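Local coordinates for spindle pole body-associated protein VIK1 (PDB 2O0A), which recruits the minus-end-directed motor Kar3 to microtubules and, as a heterodimer with it, cross-links antiparallel microtubules and helps target or keep Kar3 at the spindle pole body, at residues Met198-Val203 with Ala252-Lys257; Gly105-Ser110 with Phe223-Leu228; Ser110-Leu115 with Ile128-Val133; His84-Asn89 with Asp261-Phe266. All blocks are in the same frame, centred on the assembly; numbering follows the deposited sequence.

Contact 1 (Met198-Val203 with Ala252-Lys257); sequences MGIIKV and ALVLKK
Met198 reaches from strand 197-207 to Val254 and Leu255 of helix 250-261. Its CB leaves the backbone toward the helix, and CG stands anti to the backbone N (chi1 -177°), which carries the chain straight out from the sheet; on the way CG passes the side chain of Leu228 on the adjacent strand. SD lies beside Leu255, 3.8 Å from its CG and nearly as close to both methyls, the two side chains running past each other in opposite senses; the sulfur also packs on Ile226 of strand 221-228. The chain then bends at chi3 (74°), swinging CE aside to end 3.7 Å from Val254 CG1 and within touch of Val254 CB.

This is the C-terminal motor homology domain of Vik1, a kinesin-like fold in which helices pack on the faces of a central sheet; here the axes of helical segment 252-257 and strand segment 198-203 approach to 10.9 Å and cross at 49°. An alanine here, without CG, SD and CE, would probably leave a gap between the strand and the side chains of Val254 and Leu255. Two residues along the strand, Ile200 points the same way and meets Val254 tip to tip, its CD1 4.1 Å from Val254 CG1 and equally near CG2. Leu255 also touches Phe237 and Ile241 of helix 231-243, and Val254 touches Leu158 and Phe160 of strand 157-160.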
loop_
_atom_site.group_PDB
_atom_site.type_symbol
_atom_site.label_atom_id
_atom_site.label_comp_id
_atom_site.label_asym_id
_atom_site.label_seq_id
_atom_site.Cartn_x
_atom_site.Cartn_y
_atom_site.Cartn_z
ATOM N N MET A 198 4.462 6.987 -10.746
ATOM C CA MET A 198 4.231 6.515 -9.397
ATOM C C MET A 198 3.660 7.633 -8.545
ATOM O O MET A 198 4.215 8.733 -8.491
ATOM C CB MET A 198 5.547 6.030 -8.809
ATOM C CG MET A 198 5.449 5.433 -7.402
ATOM S SD MET A 198 7.013 4.714 -6.857
ATOM C CE MET A 198 7.938 6.188 -6.517
ATOM N N GLY A 199 2.550 7.355 -7.875
ATOM C CA GLY A 199 2.060 8.284 -6.869
ATOM C C GLY A 199 2.729 8.038 -5.525
ATOM O O GLY A 199 2.997 6.892 -5.151
ATOM N N ILE A 200 3.016 9.118 -4.806
ATOM C CA ILE A 200 3.546 9.025 -3.451
ATOM C C ILE A 200 2.707 9.890 -2.530
ATOM O O ILE A 200 2.609 11.104 -2.714
ATOM C CB ILE A 200 5.002 9.519 -3.330
ATOM C CG1 ILE A 200 5.915 8.778 -4.307
ATOM C CG2 ILE A 200 5.484 9.386 -1.883
ATOM C CD1 ILE A 200 7.282 9.449 -4.483
ATOM N N ILE A 201 2.098 9.256 -1.534
ATOM C CA ILE A 201 1.439 9.990 -0.472
ATOM C C ILE A 201 2.259 9.796 0.788
ATOM O O ILE A 201 2.552 8.683 1.150
ATOM C CB ILE A 201 -0.026 9.524 -0.301
ATOM C CG1 ILE A 201 -0.873 10.208 -1.371
ATOM C CG2 ILE A 201 -0.569 9.865 1.112
ATOM C CD1 ILE A 201 -2.304 9.750 -1.454
ATOM N N LYS A 202 2.675 10.896 1.402
ATOM C CA LYS A 202 3.413 10.822 2.655
ATOM C C LYS A 202 2.533 11.399 3.748
ATOM O O LYS A 202 2.030 12.527 3.629
ATOM C CB LYS A 202 4.733 11.603 2.561
ATOM C CG LYS A 202 5.489 11.618 3.887
ATOM C CD LYS A 202 6.765 12.407 3.757
ATOM C CE LYS A 202 7.542 12.292 5.074
ATOM N NZ LYS A 202 8.701 13.252 5.129
ATOM N N VAL A 203 2.310 10.605 4.792
ATOM C CA VAL A 203 1.494 11.017 5.927
ATOM C C VAL A 203 2.419 11.052 7.138
ATOM O O VAL A 203 3.187 10.105 7.373
ATOM C CB VAL A 203 0.321 10.025 6.162
ATOM C CG1 VAL A 203 -0.449 10.375 7.436
ATOM C CG2 VAL A 203 -0.619 10.001 4.954
ATOM N N ALA A 252 13.102 4.714 -8.817
ATOM C CA ALA A 252 13.853 3.577 -8.288
ATOM C C ALA A 252 14.462 3.907 -6.937
ATOM O O ALA A 252 14.471 3.067 -6.032
ATOM C CB ALA A 252 14.936 3.142 -9.270
ATOM N N LEU A 253 14.956 5.136 -6.790
ATOM C CA LEU A 253 15.560 5.572 -5.529
ATOM C C LEU A 253 14.532 5.618 -4.389
ATOM O O LEU A 253 14.826 5.199 -3.267
ATOM C CB LEU A 253 16.282 6.917 -5.694
ATOM C CG LEU A 253 17.558 6.924 -6.557
ATOM C CD1 LEU A 253 18.159 8.318 -6.611
ATOM C CD2 LEU A 253 18.613 5.927 -6.081
ATOM N N VAL A 254 13.326 6.110 -4.679
ATOM C CA VAL A 254 12.233 6.081 -3.686
ATOM C C VAL A 254 11.911 4.654 -3.223
ATOM O O VAL A 254 11.873 4.370 -2.021
ATOM C CB VAL A 254 10.942 6.748 -4.223
ATOM C CG1 VAL A 254 9.756 6.477 -3.278
ATOM C CG2 VAL A 254 11.150 8.228 -4.385
ATOM N N LEU A 255 11.689 3.766 -4.189
ATOM C CA LEU A 255 11.333 2.380 -3.903
ATOM C C LEU A 255 12.442 1.656 -3.137
ATOM O O LEU A 255 12.191 0.984 -2.142
ATOM C CB LEU A 255 10.971 1.649 -5.193
ATOM C CG LEU A 255 9.652 2.129 -5.803
ATOM C CD1 LEU A 255 9.522 1.645 -7.240
ATOM C CD2 LEU A 255 8.504 1.635 -4.956
ATOM N N LYS A 256 13.683 1.858 -3.562
ATOM C CA LYS A 256 14.799 1.249 -2.848
ATOM C C LYS A 256 14.903 1.742 -1.420
ATOM O O LYS A 256 15.170 0.954 -0.510
ATOM C CB LYS A 256 16.111 1.533 -3.567
ATOM C CG LYS A 256 16.291 0.682 -4.786
ATOM C CD LYS A 256 17.422 1.195 -5.667
ATOM C CE LYS A 256 17.498 0.380 -6.939
ATOM N NZ LYS A 256 17.961 -1.018 -6.700
ATOM N N LYS A 257 14.710 3.046 -1.232
ATOM C CA LYS A 257 14.760 3.650 0.092
ATOM C C LYS A 257 13.664 3.110 0.999
ATOM O O LYS A 257 13.906 2.788 2.148
ATOM C CB LYS A 257 14.657 5.179 0.010
ATOM C CG LYS A 257 14.666 5.862 1.377
ATOM C CD LYS A 257 16.018 5.717 2.057
ATOM C CE LYS A 257 16.238 6.814 3.058
ATOM N NZ LYS A 257 17.662 6.815 3.491
#

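Contact 2 (Gly105-Ser110 with Phe223-Leu228); sequences GSLRES and FYFIEL
Arg108 and Phe225 have the closest CA atoms, 8.6 Å apart, where helix 105-110 runs almost antiparallel to strand 223-228 (173°) with the axes 10.8 Å apart. Phe225 and Glu227, two residues apart on the strand, both point toward the helix. The Phe225 ring has CE2 4.0 Å from Arg108 CA and close to CB and CG as well, while Leu107 CD2 comes to the ring edge at CZ, 4.2 Å away. Beyond the ring, Arg108 bends at chi3 (-50°), which turns the guanidinium side-on to Glu227 in a two-pronged salt bridge. NE gives a nearly straight bond of 2.9 Å to the syn lone pair of Glu227 OE1; NH2 reaches OE2 at 3.0 Å, on a more bent path and tilted from both planes. The CA of Gly105 lies over one guanidinium face. NH1 is bound by the carbonyls of Phe185 and Cys187, NH2 also forms a salt bridge with Asp188, and Glu227 OE2 takes a further bond from Asn229. With a leucine in place of Arg108, Glu227 would probably be left as a buried carboxylate without its charge partner. The helix follows strand 94-99, probably where nucleotide-binding kinesins have their P-loop helix, and Vik1 lacks the nucleotide site. Two bonds to Glu227 and further acceptors on the terminal nitrogens fix the guanidinium's rotation, and its positive charge is probably balanced by Glu227 and Asp188.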
loop_
_atom_site.group_PDB
_atom_site.type_symbol
_atom_site.label_atom_id
_atom_site.label_comp_id
_atom_site.label_asym_id
_atom_site.label_seq_id
_atom_site.Cartn_x
_atom_site.Cartn_y
_atom_site.Cartn_z
ATOM N N GLY A 105 -8.617 5.088 -7.459
ATOM C CA GLY A 105 -8.854 6.205 -6.538
ATOM C C GLY A 105 -9.657 5.848 -5.300
ATOM O O GLY A 105 -9.467 6.447 -4.233
ATOM N N SER A 106 -10.561 4.876 -5.417
ATOM C CA SER A 106 -11.389 4.492 -4.281
ATOM C C SER A 106 -10.550 3.944 -3.120
ATOM O O SER A 106 -10.894 4.137 -1.946
ATOM C CB SER A 106 -12.459 3.469 -4.697
ATOM O OG SER A 106 -11.841 2.277 -5.126
ATOM N N LEU A 107 -9.451 3.261 -3.446
ATOM C CA LEU A 107 -8.559 2.727 -2.409
ATOM C C LEU A 107 -7.878 3.863 -1.657
ATOM O O LEU A 107 -7.777 3.844 -0.416
ATOM C CB LEU A 107 -7.517 1.774 -3.006
ATOM C CG LEU A 107 -6.706 1.009 -1.959
ATOM C CD1 LEU A 107 -7.566 -0.089 -1.254
ATOM C CD2 LEU A 107 -5.466 0.396 -2.590
ATOM N N ARG A 108 -7.423 4.856 -2.416
ATOM C CA ARG A 108 -6.823 6.059 -1.863
ATOM C C ARG A 108 -7.786 6.795 -0.922
ATOM O O ARG A 108 -7.422 7.151 0.200
ATOM C CB ARG A 108 -6.348 6.969 -3.003
ATOM C CG ARG A 108 -5.548 8.168 -2.517
ATOM C CD ARG A 108 -5.377 9.188 -3.631
ATOM N NE ARG A 108 -4.894 8.541 -4.834
ATOM C CZ ARG A 108 -5.420 8.638 -6.057
ATOM N NH1 ARG A 108 -6.444 9.438 -6.350
ATOM N NH2 ARG A 108 -4.862 7.949 -7.030
ATOM N N GLU A 109 -9.026 6.967 -1.386
ATOM C CA GLU A 109 -10.101 7.585 -0.621
ATOM C C GLU A 109 -10.322 6.830 0.694
ATOM O O GLU A 109 -10.357 7.422 1.776
ATOM C CB GLU A 109 -11.366 7.519 -1.475
ATOM C CG GLU A 109 -12.613 8.137 -0.898
ATOM C CD GLU A 109 -13.772 8.084 -1.885
ATOM O OE1 GLU A 109 -14.140 6.976 -2.339
ATOM O OE2 GLU A 109 -14.311 9.160 -2.214
ATOM N N SER A 110 -10.444 5.510 0.585
ATOM C CA SER A 110 -10.679 4.659 1.746
ATOM C C SER A 110 -9.533 4.721 2.743
ATOM O O SER A 110 -9.761 4.720 3.953
ATOM C CB SER A 110 -10.946 3.217 1.313
ATOM O OG SER A 110 -12.206 3.175 0.644
ATOM N N PHE A 223 4.481 7.573 7.266
ATOM C CA PHE A 223 3.826 6.532 6.479
ATOM C C PHE A 223 3.826 6.930 5.009
ATOM O O PHE A 223 3.500 8.070 4.686
ATOM C CB PHE A 223 2.387 6.354 6.975
ATOM C CG PHE A 223 1.526 5.567 6.022
ATOM C CD1 PHE A 223 1.798 4.220 5.804
ATOM C CD2 PHE A 223 0.468 6.175 5.336
ATOM C CE1 PHE A 223 1.045 3.469 4.910
ATOM C CE2 PHE A 223 -0.314 5.437 4.426
ATOM C CZ PHE A 223 -0.025 4.074 4.209
ATOM N N TYR A 224 4.162 5.986 4.119
ATOM C CA TYR A 224 4.185 6.256 2.681
ATOM C C TYR A 224 3.235 5.323 1.975
ATOM O O TYR A 224 3.361 4.107 2.108
ATOM C CB TYR A 224 5.593 6.070 2.095
ATOM C CG TYR A 224 6.641 6.875 2.807
ATOM C CD1 TYR A 224 7.063 8.107 2.297
ATOM C CD2 TYR A 224 7.228 6.391 3.981
ATOM C CE1 TYR A 224 8.040 8.854 2.964
ATOM C CE2 TYR A 224 8.197 7.142 4.648
ATOM C CZ TYR A 224 8.589 8.352 4.135
ATOM O OH TYR A 224 9.567 9.083 4.789
ATOM N N PHE A 225 2.305 5.900 1.216
ATOM C CA PHE A 225 1.413 5.131 0.354
ATOM C C PHE A 225 1.873 5.314 -1.079
ATOM O O PHE A 225 1.834 6.425 -1.626
ATOM C CB PHE A 225 -0.022 5.612 0.549
ATOM C CG PHE A 225 -1.034 4.950 -0.346
ATOM C CD1 PHE A 225 -1.139 3.571 -0.420
ATOM C CD2 PHE A 225 -1.938 5.731 -1.060
ATOM C CE1 PHE A 225 -2.110 2.959 -1.231
ATOM C CE2 PHE A 225 -2.918 5.135 -1.867
ATOM C CZ PHE A 225 -3.005 3.741 -1.955
ATOM N N ILE A 226 2.342 4.221 -1.670
ATOM C CA ILE A 226 2.891 4.239 -3.018
ATOM C C ILE A 226 1.860 3.621 -3.959
ATOM O O ILE A 226 1.370 2.526 -3.706
ATOM C CB ILE A 226 4.219 3.452 -3.077
ATOM C CG1 ILE A 226 5.257 4.068 -2.139
ATOM C CG2 ILE A 226 4.704 3.327 -4.533
ATOM C CD1 ILE A 226 5.599 5.530 -2.435
ATOM N N GLU A 227 1.512 4.340 -5.035
ATOM C CA GLU A 227 0.573 3.825 -6.021
ATOM C C GLU A 227 1.304 3.572 -7.332
ATOM O O GLU A 227 1.836 4.495 -7.947
ATOM C CB GLU A 227 -0.591 4.789 -6.236
ATOM C CG GLU A 227 -1.520 4.857 -5.036
ATOM C CD GLU A 227 -2.587 5.921 -5.209
ATOM O OE1 GLU A 227 -2.337 7.083 -4.841
ATOM O OE2 GLU A 227 -3.674 5.586 -5.684
ATOM N N LEU A 228 1.320 2.314 -7.739
ATOM C CA LEU A 228 1.822 1.935 -9.049
ATOM C C LEU A 228 0.617 1.366 -9.783
ATOM O O LEU A 228 0.316 0.197 -9.648
ATOM C CB LEU A 228 2.945 0.911 -8.907
ATOM C CG LEU A 228 4.233 1.433 -8.262
ATOM C CD1 LEU A 228 5.061 0.311 -7.719
ATOM C CD2 LEU A 228 5.011 2.302 -9.271
#

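Contact 3 (Ser110-Leu115 with Ile128-Val133); sequences SLIKFL and ITLQFV
Ile112 and Leu130 reach toward each other tip to tip between helix 105-116 and strand 126-136. On the helix side the branch doing the work is the ethyl arm: CG2 takes the place anti to the backbone N, leaving CG1 and CD1 to extend toward the strand although CB itself does not aim at it. On the strand side a single methyl answers, Leu130 CD1, which sits 3.8 Å from Ile112 CG1 and just as near Ile112 CD1. Both outer torsions lie off the staggered values (chi2 32° in Ile112 and 146° in Leu130), which may reflect crowding here.

The second pairing, three residues further along the helix, is of another kind. Ile128 is extended beyond CB (chi2 173°), and its CD1 ends 3.6 Å from the backbone O of Leu115, so a methyl lies against a peptide carbonyl near the end of the helix. That oxygen is also hydrogen-bonded to Thr120 OG1. The Leu115 side chain is directed at the strand but stays 5.1 Å from it.

Strand 94-99, helix 105-116 and strand 126-136 form a beta-alpha-beta crossover that passes over strands 221-228 and 197-207. Phe185 from a loop packs on Ile112, Val203 of strand 197-207 on Ile128, and helix 72-89 touches helix 105-116 through Phe76 and His84.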
loop_
_atom_site.group_PDB
_atom_site.type_symbol
_atom_site.label_atom_id
_atom_site.label_comp_id
_atom_site.label_asym_id
_atom_site.label_seq_id
_atom_site.Cartn_x
_atom_site.Cartn_y
_atom_site.Cartn_z
ATOM N N SER A 110 -10.444 5.510 0.585
ATOM C CA SER A 110 -10.679 4.659 1.746
ATOM C C SER A 110 -9.533 4.721 2.743
ATOM O O SER A 110 -9.761 4.720 3.953
ATOM C CB SER A 110 -10.946 3.217 1.313
ATOM O OG SER A 110 -12.206 3.175 0.644
ATOM N N LEU A 111 -8.313 4.800 2.221
ATOM C CA LEU A 111 -7.141 4.883 3.077
ATOM C C LEU A 111 -7.217 6.140 3.930
ATOM O O LEU A 111 -7.051 6.088 5.143
ATOM C CB LEU A 111 -5.856 4.910 2.239
ATOM C CG LEU A 111 -4.560 5.161 3.010
ATOM C CD1 LEU A 111 -4.279 4.085 4.058
ATOM C CD2 LEU A 111 -3.416 5.263 2.032
ATOM N N ILE A 112 -7.468 7.275 3.291
ATOM C CA ILE A 112 -7.478 8.551 4.005
ATOM C C ILE A 112 -8.580 8.591 5.060
ATOM O O ILE A 112 -8.366 9.065 6.170
ATOM C CB ILE A 112 -7.623 9.714 3.018
ATOM C CG1 ILE A 112 -6.263 10.154 2.469
ATOM C CG2 ILE A 112 -8.231 10.941 3.714
ATOM C CD1 ILE A 112 -5.224 9.111 2.319
ATOM N N LYS A 113 -9.735 8.031 4.726
ATOM C CA LYS A 113 -10.846 7.980 5.673
ATOM C C LYS A 113 -10.493 7.122 6.895
ATOM O O LYS A 113 -10.787 7.496 8.037
ATOM C CB LYS A 113 -12.092 7.447 4.976
ATOM C CG LYS A 113 -12.662 8.424 3.983
ATOM C CD LYS A 113 -14.107 8.122 3.683
ATOM C CE LYS A 113 -14.263 7.203 2.499
ATOM N NZ LYS A 113 -15.710 7.110 2.119
ATOM N N PHE A 114 -9.864 5.974 6.649
ATOM C CA PHE A 114 -9.407 5.082 7.709
ATOM C C PHE A 114 -8.435 5.788 8.668
ATOM O O PHE A 114 -8.482 5.602 9.895
ATOM C CB PHE A 114 -8.761 3.835 7.079
ATOM C CG PHE A 114 -7.950 3.031 8.046
ATOM C CD1 PHE A 114 -8.589 2.243 9.006
ATOM C CD2 PHE A 114 -6.559 3.048 8.010
ATOM C CE1 PHE A 114 -7.865 1.504 9.919
ATOM C CE2 PHE A 114 -5.810 2.297 8.920
ATOM C CZ PHE A 114 -6.474 1.528 9.899
ATOM N N LEU A 115 -7.535 6.584 8.098
ATOM C CA LEU A 115 -6.527 7.273 8.895
ATOM C C LEU A 115 -7.085 8.486 9.599
ATOM O O LEU A 115 -6.807 8.691 10.779
ATOM C CB LEU A 115 -5.371 7.737 8.016
ATOM C CG LEU A 115 -4.586 6.626 7.339
ATOM C CD1 LEU A 115 -3.522 7.213 6.416
ATOM C CD2 LEU A 115 -3.985 5.688 8.392
ATOM N N ILE A 128 -2.235 14.861 12.079
ATOM C CA ILE A 128 -1.935 14.105 10.855
ATOM C C ILE A 128 -1.735 15.054 9.680
ATOM O O ILE A 128 -2.576 15.929 9.432
ATOM C CB ILE A 128 -3.081 13.093 10.540
ATOM C CG1 ILE A 128 -3.245 12.130 11.716
ATOM C CG2 ILE A 128 -2.797 12.328 9.245
ATOM C CD1 ILE A 128 -4.427 11.193 11.611
ATOM N N THR A 129 -0.617 14.898 8.970
ATOM C CA THR A 129 -0.370 15.689 7.762
ATOM C C THR A 129 -0.316 14.811 6.524
ATOM O O THR A 129 -0.102 13.606 6.621
ATOM C CB THR A 129 0.973 16.444 7.835
ATOM O OG1 THR A 129 2.047 15.514 7.697
ATOM C CG2 THR A 129 1.104 17.152 9.167
ATOM N N LEU A 130 -0.501 15.434 5.370
ATOM C CA LEU A 130 -0.449 14.712 4.106
ATOM C C LEU A 130 0.193 15.538 3.003
ATOM O O LEU A 130 -0.057 16.735 2.894
ATOM C CB LEU A 130 -1.867 14.255 3.705
ATOM C CG LEU A 130 -2.014 13.305 2.505
ATOM C CD1 LEU A 130 -3.180 12.314 2.679
ATOM C CD2 LEU A 130 -2.164 14.090 1.197
ATOM N N GLN A 131 1.023 14.864 2.220
ATOM C CA GLN A 131 1.520 15.374 0.935
ATOM C C GLN A 131 1.238 14.323 -0.117
ATOM O O GLN A 131 1.156 13.141 0.203
ATOM C CB GLN A 131 3.027 15.620 0.996
ATOM C CG GLN A 131 3.410 16.685 2.019
ATOM C CD GLN A 131 4.883 16.739 2.236
ATOM O OE1 GLN A 131 5.450 15.886 2.919
ATOM N NE2 GLN A 131 5.526 17.739 1.661
ATOM N N PHE A 132 1.102 14.749 -1.364
ATOM C CA PHE A 132 0.742 13.827 -2.447
ATOM C C PHE A 132 1.383 14.350 -3.716
ATOM O O PHE A 132 1.050 15.435 -4.176
ATOM C CB PHE A 132 -0.797 13.774 -2.541
ATOM C CG PHE A 132 -1.356 12.856 -3.600
ATOM C CD1 PHE A 132 -0.599 11.865 -4.210
ATOM C CD2 PHE A 132 -2.697 12.977 -3.941
ATOM C CE1 PHE A 132 -1.160 11.024 -5.190
ATOM C CE2 PHE A 132 -3.271 12.133 -4.900
ATOM C CZ PHE A 132 -2.511 11.178 -5.527
ATOM N N VAL A 133 2.327 13.576 -4.246
ATOM C CA VAL A 133 2.985 13.930 -5.500
ATOM C C VAL A 133 2.875 12.790 -6.504
ATOM O O VAL A 133 2.581 11.659 -6.135
ATOM C CB VAL A 133 4.479 14.277 -5.301
ATOM C CG1 VAL A 133 4.649 15.425 -4.314
ATOM C CG2 VAL A 133 5.260 13.055 -4.846
#

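Contact 4 (His84-Asn89 with Asp261-Phe266); sequences HDMCLN and DTKSFF
Cys87 and Met86, side by side on the last turn of helix 72-89, both rest on the aliphatic chain of Lys263. Cys87 SG touches the root of that chain, 4.0 Å from Lys263 CB, where the backbones come nearest with CA atoms 7.7 Å apart. Met86 comes in at its far end: CG stands anti to the backbone N, the chain bends at chi3, and CE finishes 4.1 Å from Lys263 CE, the two side chains crossing at about a right angle. No hydrogen bond joins the two segments, and the contact is small, about 91 Å² in all.

Lys263 is not extended. Successive turns at chi2 (-74°) and chi3 (-80°) curl the chain, so that its CB and CE meet the helix while NZ goes on to Glu21 of helix 4-23, with which it forms a salt bridge; Met86 also packs on Glu21 and on Asn17 of that helix. This N-terminal helix probably continues the coiled coil that precedes the domain, as the neck does in kinesin-14 motors.

Further out, the course of the 261-266 backbone is fixed by Asn95, which binds Thr262 OG1, Ser264 OG and Phe265 N. The contact lies where the loop after helix 250-261 enters strand 265-270, between strands 27-32 and 94-99, with Arg27 and Phe94 adjoining it and helix 72-89 packed against it.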
loop_
_atom_site.group_PDB
_atom_site.type_symbol
_atom_site.label_atom_id
_atom_site.label_comp_id
_atom_site.label_asym_id
_atom_site.label_seq_id
_atom_site.Cartn_x
_atom_site.Cartn_y
_atom_site.Cartn_z
ATOM N N HIS A 84 -0.870 -1.637 10.569
ATOM C CA HIS A 84 -0.831 -0.200 10.763
ATOM C C HIS A 84 -0.654 0.163 12.232
ATOM O O HIS A 84 0.221 0.956 12.566
ATOM C CB HIS A 84 -2.120 0.409 10.204
ATOM C CG HIS A 84 -2.330 1.838 10.588
ATOM N ND1 HIS A 84 -1.762 2.888 9.906
ATOM C CD2 HIS A 84 -3.044 2.386 11.601
ATOM C CE1 HIS A 84 -2.120 4.028 10.477
ATOM N NE2 HIS A 84 -2.904 3.749 11.502
ATOM N N ASP A 85 -1.459 -0.451 13.087
ATOM C CA ASP A 85 -1.418 -0.160 14.519
ATOM C C ASP A 85 -0.065 -0.536 15.099
ATOM O O ASP A 85 0.499 0.216 15.892
ATOM C CB ASP A 85 -2.532 -0.892 15.266
ATOM C CG ASP A 85 -3.914 -0.314 15.002
ATOM O OD1 ASP A 85 -4.025 0.796 14.431
ATOM O OD2 ASP A 85 -4.895 -0.976 15.398
ATOM N N MET A 86 0.478 -1.671 14.660
ATOM C CA MET A 86 1.782 -2.118 15.137
ATOM C C MET A 86 2.865 -1.111 14.778
ATOM O O MET A 86 3.658 -0.711 15.635
ATOM C CB MET A 86 2.116 -3.489 14.557
ATOM C CG MET A 86 3.526 -3.944 14.917
ATOM S SD MET A 86 4.157 -5.275 13.858
ATOM C CE MET A 86 4.425 -4.401 12.334
ATOM N N CYS A 87 2.898 -0.682 13.517
ATOM C CA CYS A 87 3.936 0.265 13.083
ATOM C C CYS A 87 3.849 1.570 13.861
ATOM O O CYS A 87 4.874 2.091 14.313
ATOM C CB CYS A 87 3.845 0.541 11.586
ATOM S SG CYS A 87 4.278 -0.888 10.577
ATOM N N LEU A 88 2.632 2.080 14.070
ATOM C CA LEU A 88 2.472 3.292 14.889
ATOM C C LEU A 88 2.912 3.062 16.334
ATOM O O LEU A 88 3.661 3.883 16.895
ATOM C CB LEU A 88 1.042 3.834 14.843
ATOM C CG LEU A 88 0.603 4.533 13.559
ATOM C CD1 LEU A 88 -0.819 5.016 13.766
ATOM C CD2 LEU A 88 1.522 5.693 13.181
ATOM N N ASN A 89 2.450 1.962 16.934
ATOM C CA ASN A 89 2.804 1.644 18.323
ATOM C C ASN A 89 4.315 1.555 18.513
ATOM O O ASN A 89 4.861 2.044 19.511
ATOM C CB ASN A 89 2.150 0.345 18.779
ATOM C CG ASN A 89 2.324 0.097 20.266
ATOM O OD1 ASN A 89 1.946 0.930 21.089
ATOM N ND2 ASN A 89 2.891 -1.052 20.615
ATOM N N ASP A 261 14.531 0.837 4.312
ATOM C CA ASP A 261 14.556 1.657 5.527
ATOM C C ASP A 261 13.220 1.870 6.226
ATOM O O ASP A 261 13.167 2.553 7.255
ATOM C CB ASP A 261 15.200 3.015 5.220
ATOM C CG ASP A 261 16.666 2.895 4.797
ATOM O OD1 ASP A 261 17.244 1.788 4.876
ATOM O OD2 ASP A 261 17.246 3.919 4.390
ATOM N N THR A 262 12.148 1.296 5.673
ATOM C CA THR A 262 10.827 1.353 6.316
ATOM C C THR A 262 10.218 -0.042 6.317
ATOM O O THR A 262 10.671 -0.918 5.564
ATOM C CB THR A 262 9.852 2.386 5.632
ATOM O OG1 THR A 262 9.487 1.926 4.324
ATOM C CG2 THR A 262 10.492 3.749 5.486
ATOM N N LYS A 263 9.218 -0.257 7.172
ATOM C CA LYS A 263 8.450 -1.491 7.154
ATOM C C LYS A 263 7.541 -1.441 5.936
ATOM O O LYS A 263 6.949 -0.408 5.661
ATOM C CB LYS A 263 7.574 -1.638 8.401
ATOM C CG LYS A 263 8.320 -1.731 9.721
ATOM C CD LYS A 263 8.972 -3.085 9.879
ATOM C CE LYS A 263 7.998 -4.148 10.340
ATOM N NZ LYS A 263 8.696 -5.470 10.501
ATOM N N SER A 264 7.440 -2.565 5.230
ATOM C CA SER A 264 6.667 -2.629 3.975
ATOM C C SER A 264 5.442 -3.536 4.009
ATOM O O SER A 264 5.376 -4.547 4.715
ATOM C CB SER A 264 7.553 -3.078 2.796
ATOM O OG SER A 264 8.637 -2.199 2.562
ATOM N N PHE A 265 4.467 -3.170 3.187
ATOM C CA PHE A 265 3.281 -3.987 2.984
ATOM C C PHE A 265 2.949 -3.868 1.507
ATOM O O PHE A 265 2.518 -2.800 1.052
ATOM C CB PHE A 265 2.143 -3.406 3.844
ATOM C CG PHE A 265 0.863 -4.227 3.885
ATOM C CD1 PHE A 265 0.391 -4.713 5.111
ATOM C CD2 PHE A 265 0.070 -4.426 2.736
ATOM C CE1 PHE A 265 -0.821 -5.418 5.205
ATOM C CE2 PHE A 265 -1.134 -5.146 2.821
ATOM C CZ PHE A 265 -1.582 -5.636 4.062
ATOM N N PHE A 266 3.147 -4.948 0.745
ATOM C CA PHE A 266 2.791 -4.922 -0.679
ATOM C C PHE A 266 1.369 -5.412 -0.856
ATOM O O PHE A 266 0.981 -6.440 -0.304
ATOM C CB PHE A 266 3.759 -5.791 -1.491
ATOM C CG PHE A 266 5.121 -5.178 -1.664
ATOM C CD1 PHE A 266 5.423 -4.440 -2.810
ATOM C CD2 PHE A 266 6.100 -5.308 -0.668
ATOM C CE1 PHE A 266 6.701 -3.868 -2.969
ATOM C CE2 PHE A 266 7.375 -4.728 -0.831
ATOM C CZ PHE A 266 7.666 -4.018 -1.975
#

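How the contacts relate
From the N terminus, helix 72-89 first supplies residues 84-89, whose partner in contact 4 comes last, so that contact 4 spans the other three. Helix 105-116 follows and serves contacts 2 and 3 in turn, sharing Ser110. Contact 3 closes first, at strand 126-136, and lies wholly within the span of contact 2. Strand 197-207 then opens contact 1 before strand 221-228 closes contact 2, so these two cross; helix 250-261 completes contact 1, and the chain runs on into 261-266. Strands 126-136, 197-207 and 221-228 are neighbours in one sheet: contacts 2 and 3 cover one face, contact 1 the other, and contact 4 joins helix 72-89 to the sheet's 265-270 side.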